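Local coordinates for solute-binding periplasmic protein of iron/siderophore ABC transporter (Yersinia pestis, PDB 6B2Y) that probably captures chelated iron in the periplasm and delivers it to an ABC transporter for uptake, at residues V55-V69 / L78-D92. Sequence-based numbering, arbitrary orientation.
Sequences VERILLGEGRLFYAV and LDRIVGWQGDFRKLD
Two backbone amides grip Gln85 OE1, one from each segment. Gly63 N reaches OE1 at 2.9 Å in the carbonyl plane, on a lone pair, whereas Asp87 N comes from above that plane as a capping bond in the turn that leads into the helix. The chain of Gln85 bends at chi2 (-92°), which turns the amide back over this turn, and its NE2 donates to Asp87 OD1, fixing the amide's rotation. Asp87 OD2, approached from above the carboxylate plane, forms a salt bridge with Arg64 NH2 at 3.0 Å; a water ties the same oxygen to Arg64 NE. Leu91 CD1 lies over one face of that guanidinium, whose NH1 bonds to Asn332.

Next to these polar groups, strands 58-60 and 81-85 run parallel in the five-stranded sheet, the two strands of a beta-alpha-beta unit whose helix is 66-70, with Ile58 N to Arg80 O at 2.6 Å. On the face carrying Leu60 and Trp84, the indole edge meets the face of Phe66 in a T-shaped pair, planes at 77°, and Phe88 CZ lies 3.6 Å from Phe66 CD2, the two ring planes at 49°. At the far end, Val55 O lies in the guanidinium plane of Arg80 and accepts from NH1 at 2.7 Å, the donor standing above the carbonyl plane, and Glu73 pairs with NH2.

With both of its polar ends engaged, the Gln85 amide couples the segment around Gly63 to the turn into the helix, and the Arg64-Asp87 pair adds an ionic tie across the same junction.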
loop_
_atom_site.group_PDB
_atom_site.type_symbol
_atom_site.label_atom_id
_atom_site.label_comp_id
_atom_site.label_asym_id
_atom_site.label_seq_id
_atom_site.Cartn_x
_atom_site.Cartn_y
_atom_site.Cartn_z
ATOM N N VAL A 55 -8.539 -18.344 16.777
ATOM C CA VAL A 55 -8.982 -17.118 16.123
ATOM C C VAL A 55 -9.703 -17.511 14.843
ATOM O O VAL A 55 -9.085 -18.043 13.914
ATOM C CB VAL A 55 -7.822 -16.165 15.816
ATOM C CG1 VAL A 55 -8.306 -15.025 14.926
ATOM C CG2 VAL A 55 -7.220 -15.645 17.101
ATOM N N GLU A 56 -11.012 -17.267 14.792
ATOM C CA GLU A 56 -11.766 -17.535 13.577
ATOM C C GLU A 56 -12.642 -16.376 13.122
ATOM O O GLU A 56 -13.211 -16.464 12.029
ATOM C CB GLU A 56 -12.645 -18.790 13.743
ATOM C CG GLU A 56 -11.883 -20.065 14.117
ATOM C CD GLU A 56 -10.990 -20.576 12.997
ATOM O OE1 GLU A 56 -11.337 -20.380 11.812
ATOM O OE2 GLU A 56 -9.932 -21.172 13.309
ATOM N N ARG A 57 -12.769 -15.303 13.905
ATOM C CA ARG A 57 -13.614 -14.157 13.565
ATOM C C ARG A 57 -12.791 -12.875 13.689
ATOM O O ARG A 57 -12.641 -12.336 14.789
ATOM C CB ARG A 57 -14.849 -14.119 14.466
ATOM C CG ARG A 57 -15.627 -15.430 14.448
ATOM C CD ARG A 57 -16.892 -15.383 15.301
ATOM N NE ARG A 57 -17.872 -14.400 14.837
ATOM C CZ ARG A 57 -18.694 -14.584 13.805
ATOM N NH1 ARG A 57 -18.646 -15.712 13.110
ATOM N NH2 ARG A 57 -19.564 -13.634 13.461
ATOM N N ILE A 58 -12.284 -12.378 12.558
ATOM C CA ILE A 58 -11.379 -11.228 12.518
ATOM C C ILE A 58 -12.135 -9.998 12.044
ATOM O O ILE A 58 -12.854 -10.056 11.038
ATOM C CB ILE A 58 -10.191 -11.488 11.577
ATOM C CG1 ILE A 58 -9.459 -12.779 11.946
ATOM C CG2 ILE A 58 -9.233 -10.277 11.578
ATOM C CD1 ILE A 58 -8.496 -13.216 10.854
ATOM N N LEU A 59 -11.939 -8.879 12.738
ATOM C CA LEU A 59 -12.501 -7.589 12.354
ATOM C C LEU A 59 -11.380 -6.710 11.815
ATOM O O LEU A 59 -10.393 -6.468 12.513
ATOM C CB LEU A 59 -13.168 -6.920 13.553
ATOM C CG LEU A 59 -14.070 -5.717 13.304
ATOM C CD1 LEU A 59 -15.420 -6.184 12.765
ATOM C CD2 LEU A 59 -14.237 -4.939 14.603
ATOM N N LEU A 60 -11.536 -6.212 10.599
ATOM C CA LEU A 60 -10.541 -5.322 10.013
ATOM C C LEU A 60 -10.972 -3.880 10.260
ATOM O O LEU A 60 -11.906 -3.385 9.615
ATOM C CB LEU A 60 -10.367 -5.623 8.528
ATOM C CG LEU A 60 -9.873 -7.056 8.283
ATOM C CD1 LEU A 60 -9.700 -7.289 6.806
ATOM C CD2 LEU A 60 -8.559 -7.324 9.054
ATOM N N GLY A 61 -10.282 -3.209 11.188
ATOM C CA GLY A 61 -10.609 -1.835 11.552
ATOM C C GLY A 61 -10.287 -0.816 10.474
ATOM O O GLY A 61 -10.859 0.282 10.481
ATOM N N GLU A 62 -9.352 -1.143 9.583
ATOM C CA GLU A 62 -9.119 -0.432 8.327
ATOM C C GLU A 62 -9.226 -1.454 7.202
ATOM O O GLU A 62 -8.549 -2.486 7.232
ATOM C CB GLU A 62 -7.746 0.257 8.334
ATOM C CG GLU A 62 -7.496 1.032 9.625
ATOM C CD GLU A 62 -6.108 1.638 9.734
ATOM O OE1 GLU A 62 -5.341 1.602 8.744
ATOM O OE2 GLU A 62 -5.802 2.184 10.816
ATOM N N GLY A 63 -10.094 -1.184 6.224
ATOM C CA GLY A 63 -10.463 -2.223 5.271
ATOM C C GLY A 63 -9.281 -2.754 4.482
ATOM O O GLY A 63 -9.202 -3.952 4.184
ATOM N N ARG A 64 -8.342 -1.883 4.146
ATOM C CA ARG A 64 -7.230 -2.297 3.307
ATOM C C ARG A 64 -6.189 -3.115 4.069
ATOM O O ARG A 64 -5.242 -3.606 3.454
ATOM C CB ARG A 64 -6.626 -1.067 2.633
ATOM C CG ARG A 64 -7.539 -0.562 1.480
ATOM C CD ARG A 64 -7.144 0.810 0.987
ATOM N NE ARG A 64 -7.459 1.845 1.965
ATOM C CZ ARG A 64 -7.118 3.125 1.833
ATOM N NH1 ARG A 64 -6.445 3.532 0.763
ATOM N NH2 ARG A 64 -7.449 4.001 2.771
ATOM N N LEU A 65 -6.373 -3.337 5.373
ATOM C CA LEU A 65 -5.567 -4.352 6.053
ATOM C C LEU A 65 -5.858 -5.745 5.523
ATOM O O LEU A 65 -5.121 -6.688 5.832
ATOM C CB LEU A 65 -5.799 -4.281 7.569
ATOM C CG LEU A 65 -5.112 -3.050 8.169
ATOM C CD1 LEU A 65 -5.466 -2.838 9.642
ATOM C CD2 LEU A 65 -3.584 -3.134 7.968
ATOM N N PHE A 66 -6.905 -5.899 4.710
ATOM C CA PHE A 66 -7.137 -7.162 4.036
ATOM C C PHE A 66 -5.935 -7.593 3.208
ATOM O O PHE A 66 -5.659 -8.793 3.104
ATOM C CB PHE A 66 -8.380 -7.054 3.154
ATOM C CG PHE A 66 -8.590 -8.248 2.266
ATOM C CD1 PHE A 66 -8.889 -9.485 2.810
ATOM C CD2 PHE A 66 -8.473 -8.135 0.888
ATOM C CE1 PHE A 66 -9.074 -10.589 1.998
ATOM C CE2 PHE A 66 -8.657 -9.239 0.074
ATOM C CZ PHE A 66 -8.955 -10.466 0.639
ATOM N N TYR A 67 -5.196 -6.645 2.617
ATOM C CA TYR A 67 -4.019 -7.044 1.844
ATOM C C TYR A 67 -3.076 -7.866 2.709
ATOM O O TYR A 67 -2.592 -8.921 2.290
ATOM C CB TYR A 67 -3.273 -5.832 1.288
ATOM C CG TYR A 67 -4.082 -4.871 0.461
ATOM C CD1 TYR A 67 -4.955 -5.309 -0.545
ATOM C CD2 TYR A 67 -3.949 -3.499 0.661
ATOM C CE1 TYR A 67 -5.682 -4.390 -1.303
ATOM C CE2 TYR A 67 -4.675 -2.586 -0.082
ATOM C CZ TYR A 67 -5.537 -3.043 -1.063
ATOM O OH TYR A 67 -6.233 -2.110 -1.788
ATOM N N ALA A 68 -2.809 -7.395 3.927
ATOM C CA ALA A 68 -1.873 -8.104 4.795
ATOM C C ALA A 68 -2.437 -9.445 5.228
ATOM O O ALA A 68 -1.728 -10.459 5.219
ATOM C CB ALA A 68 -1.526 -7.240 6.010
ATOM N N VAL A 69 -3.727 -9.479 5.565
ATOM C CA VAL A 69 -4.341 -10.719 6.028
ATOM C C VAL A 69 -4.416 -11.736 4.897
ATOM O O VAL A 69 -4.230 -12.939 5.131
ATOM C CB VAL A 69 -5.720 -10.406 6.640
ATOM C CG1 VAL A 69 -6.542 -11.688 6.876
ATOM C CG2 VAL A 69 -5.541 -9.649 7.931
ATOM N N LEU A 78 -11.331 -15.079 2.671
ATOM C CA LEU A 78 -12.421 -14.371 3.334
ATOM C C LEU A 78 -13.011 -15.132 4.504
ATOM O O LEU A 78 -13.852 -14.583 5.224
ATOM C CB LEU A 78 -13.529 -14.052 2.321
ATOM C CG LEU A 78 -13.049 -13.168 1.169
ATOM C CD1 LEU A 78 -14.142 -12.919 0.154
ATOM C CD2 LEU A 78 -12.496 -11.846 1.700
ATOM N N ASP A 79 -12.563 -16.368 4.724
ATOM C CA ASP A 79 -13.221 -17.288 5.647
ATOM C C ASP A 79 -13.349 -16.733 7.067
ATOM O O ASP A 79 -14.332 -17.023 7.763
ATOM C CB ASP A 79 -12.442 -18.603 5.650
ATOM C CG ASP A 79 -13.312 -19.802 5.880
ATOM O OD1 ASP A 79 -13.706 -20.438 4.876
ATOM O OD2 ASP A 79 -13.562 -20.129 7.065
ATOM N N ARG A 80 -12.361 -15.968 7.542
ATOM C CA ARG A 80 -12.357 -15.520 8.929
ATOM C C ARG A 80 -12.682 -14.043 9.090
ATOM O O ARG A 80 -12.598 -13.531 10.205
ATOM C CB ARG A 80 -11.005 -15.803 9.590
ATOM C CG ARG A 80 -10.621 -17.252 9.612
ATOM C CD ARG A 80 -9.517 -17.495 10.633
ATOM N NE ARG A 80 -8.211 -17.126 10.095
ATOM C CZ ARG A 80 -7.098 -17.081 10.823
ATOM N NH1 ARG A 80 -7.148 -17.361 12.121
ATOM N NH2 ARG A 80 -5.946 -16.738 10.249
ATOM N N ILE A 81 -13.032 -13.345 8.014
ATOM C CA ILE A 81 -13.381 -11.928 8.088
ATOM C C ILE A 81 -14.860 -11.804 8.430
ATOM O O ILE A 81 -15.716 -12.117 7.601
ATOM C CB ILE A 81 -13.079 -11.195 6.777
ATOM C CG1 ILE A 81 -11.650 -11.473 6.326
ATOM C CG2 ILE A 81 -13.328 -9.711 6.965
ATOM C CD1 ILE A 81 -10.624 -11.178 7.375
ATOM N N VAL A 82 -15.169 -11.302 9.629
ATOM C CA VAL A 82 -16.569 -11.131 10.028
ATOM C C VAL A 82 -17.031 -9.684 9.950
ATOM O O VAL A 82 -18.185 -9.386 10.299
ATOM C CB VAL A 82 -16.816 -11.697 11.440
ATOM C CG1 VAL A 82 -16.451 -13.173 11.467
ATOM C CG2 VAL A 82 -16.036 -10.916 12.473
ATOM N N GLY A 83 -16.173 -8.775 9.491
ATOM C CA GLY A 83 -16.539 -7.382 9.321
ATOM C C GLY A 83 -15.335 -6.573 8.896
ATOM O O GLY A 83 -14.210 -6.891 9.297
ATOM N N TRP A 84 -15.534 -5.535 8.090
ATOM C CA TRP A 84 -14.391 -4.701 7.757
ATOM C C TRP A 84 -14.837 -3.268 7.530
ATOM O O TRP A 84 -15.953 -3.003 7.072
ATOM C CB TRP A 84 -13.615 -5.202 6.525
ATOM C CG TRP A 84 -14.402 -5.546 5.275
ATOM C CD1 TRP A 84 -15.655 -5.091 4.910
ATOM C CD2 TRP A 84 -13.975 -6.420 4.211
ATOM N NE1 TRP A 84 -16.011 -5.626 3.699
ATOM C CE2 TRP A 84 -15.007 -6.447 3.250
ATOM C CE3 TRP A 84 -12.816 -7.185 3.980
ATOM C CZ2 TRP A 84 -14.919 -7.209 2.077
ATOM C CZ3 TRP A 84 -12.734 -7.941 2.816
ATOM C CH2 TRP A 84 -13.782 -7.953 1.884
ATOM N N GLN A 85 -13.937 -2.353 7.873
ATOM C CA GLN A 85 -14.101 -0.947 7.549
ATOM C C GLN A 85 -14.196 -0.765 6.032
ATOM O O GLN A 85 -13.694 -1.575 5.253
ATOM C CB GLN A 85 -12.927 -0.167 8.140
ATOM C CG GLN A 85 -13.058 1.334 8.124
ATOM C CD GLN A 85 -12.459 1.912 6.873
ATOM O OE1 GLN A 85 -11.736 1.216 6.141
ATOM N NE2 GLN A 85 -12.777 3.171 6.590
ATOM N N GLY A 86 -14.852 0.320 5.613
ATOM C CA GLY A 86 -15.300 0.439 4.230
ATOM C C GLY A 86 -14.223 0.734 3.202
ATOM O O GLY A 86 -14.540 0.747 2.006
ATOM N N ASP A 87 -12.971 0.960 3.614
ATOM C CA ASP A 87 -11.961 1.412 2.657
ATOM C C ASP A 87 -11.684 0.395 1.553
ATOM O O ASP A 87 -11.295 0.777 0.445
ATOM C CB ASP A 87 -10.644 1.726 3.369
ATOM C CG ASP A 87 -10.659 3.061 4.091
ATOM O OD1 ASP A 87 -11.677 3.789 4.022
ATOM O OD2 ASP A 87 -9.642 3.373 4.742
ATOM N N PHE A 88 -11.790 -0.901 1.839
ATOM C CA PHE A 88 -11.447 -1.867 0.804
ATOM C C PHE A 88 -12.470 -1.832 -0.328
ATOM O O PHE A 88 -12.113 -1.696 -1.506
ATOM C CB PHE A 88 -11.344 -3.274 1.393
ATOM C CG PHE A 88 -11.042 -4.338 0.368
ATOM C CD1 PHE A 88 -9.903 -4.261 -0.418
ATOM C CD2 PHE A 88 -11.893 -5.431 0.211
ATOM C CE1 PHE A 88 -9.615 -5.235 -1.359
ATOM C CE2 PHE A 88 -11.618 -6.404 -0.727
ATOM C CZ PHE A 88 -10.480 -6.312 -1.514
ATOM N N ARG A 89 -13.753 -1.940 0.007
ATOM C CA ARG A 89 -14.761 -1.934 -1.057
ATOM C C ARG A 89 -14.862 -0.569 -1.733
ATOM O O ARG A 89 -15.019 -0.485 -2.958
ATOM C CB ARG A 89 -16.126 -2.340 -0.509
ATOM C CG ARG A 89 -17.161 -2.530 -1.621
ATOM C CD ARG A 89 -18.536 -2.774 -1.048
ATOM N NE ARG A 89 -19.211 -1.543 -0.657
ATOM C CZ ARG A 89 -20.207 -1.485 0.223
ATOM N NH1 ARG A 89 -20.629 -2.595 0.827
ATOM N NH2 ARG A 89 -20.771 -0.319 0.514
ATOM N N LYS A 90 -14.776 0.506 -0.953
ATOM C CA LYS A 90 -15.061 1.838 -1.474
ATOM C C LYS A 90 -13.858 2.472 -2.166
ATOM O O LYS A 90 -14.016 3.162 -3.186
ATOM C CB LYS A 90 -15.543 2.735 -0.339
ATOM C CG LYS A 90 -16.144 4.027 -0.852
ATOM C CD LYS A 90 -15.819 5.201 0.059
ATOM C CE LYS A 90 -16.422 6.488 -0.496
ATOM N NZ LYS A 90 -17.712 6.839 0.154
ATOM N N LEU A 91 -12.652 2.254 -1.640
ATOM C CA LEU A 91 -11.465 2.880 -2.204
ATOM C C LEU A 91 -10.642 1.936 -3.066
ATOM O O LEU A 91 -9.771 2.402 -3.811
ATOM C CB LEU A 91 -10.594 3.470 -1.087
ATOM C CG LEU A 91 -11.258 4.600 -0.296
ATOM C CD1 LEU A 91 -10.275 5.243 0.672
ATOM C CD2 LEU A 91 -11.861 5.649 -1.234
ATOM N N ASP A 92 -10.900 0.634 -3.016
ATOM C CA ASP A 92 -10.293 -0.320 -3.945
ATOM C C ASP A 92 -11.365 -1.204 -4.577
ATOM O O ASP A 92 -11.308 -2.433 -4.481
ATOM C CB ASP A 92 -9.239 -1.176 -3.241
ATOM C CG ASP A 92 -8.335 -1.898 -4.222
ATOM O OD1 ASP A 92 -8.544 -1.733 -5.444
ATOM O OD2 ASP A 92 -7.405 -2.620 -3.779
HETATM O O HOH W 1 -14.647 -18.346 10.418
HETATM O O HOH W 2 -7.535 1.219 4.949
#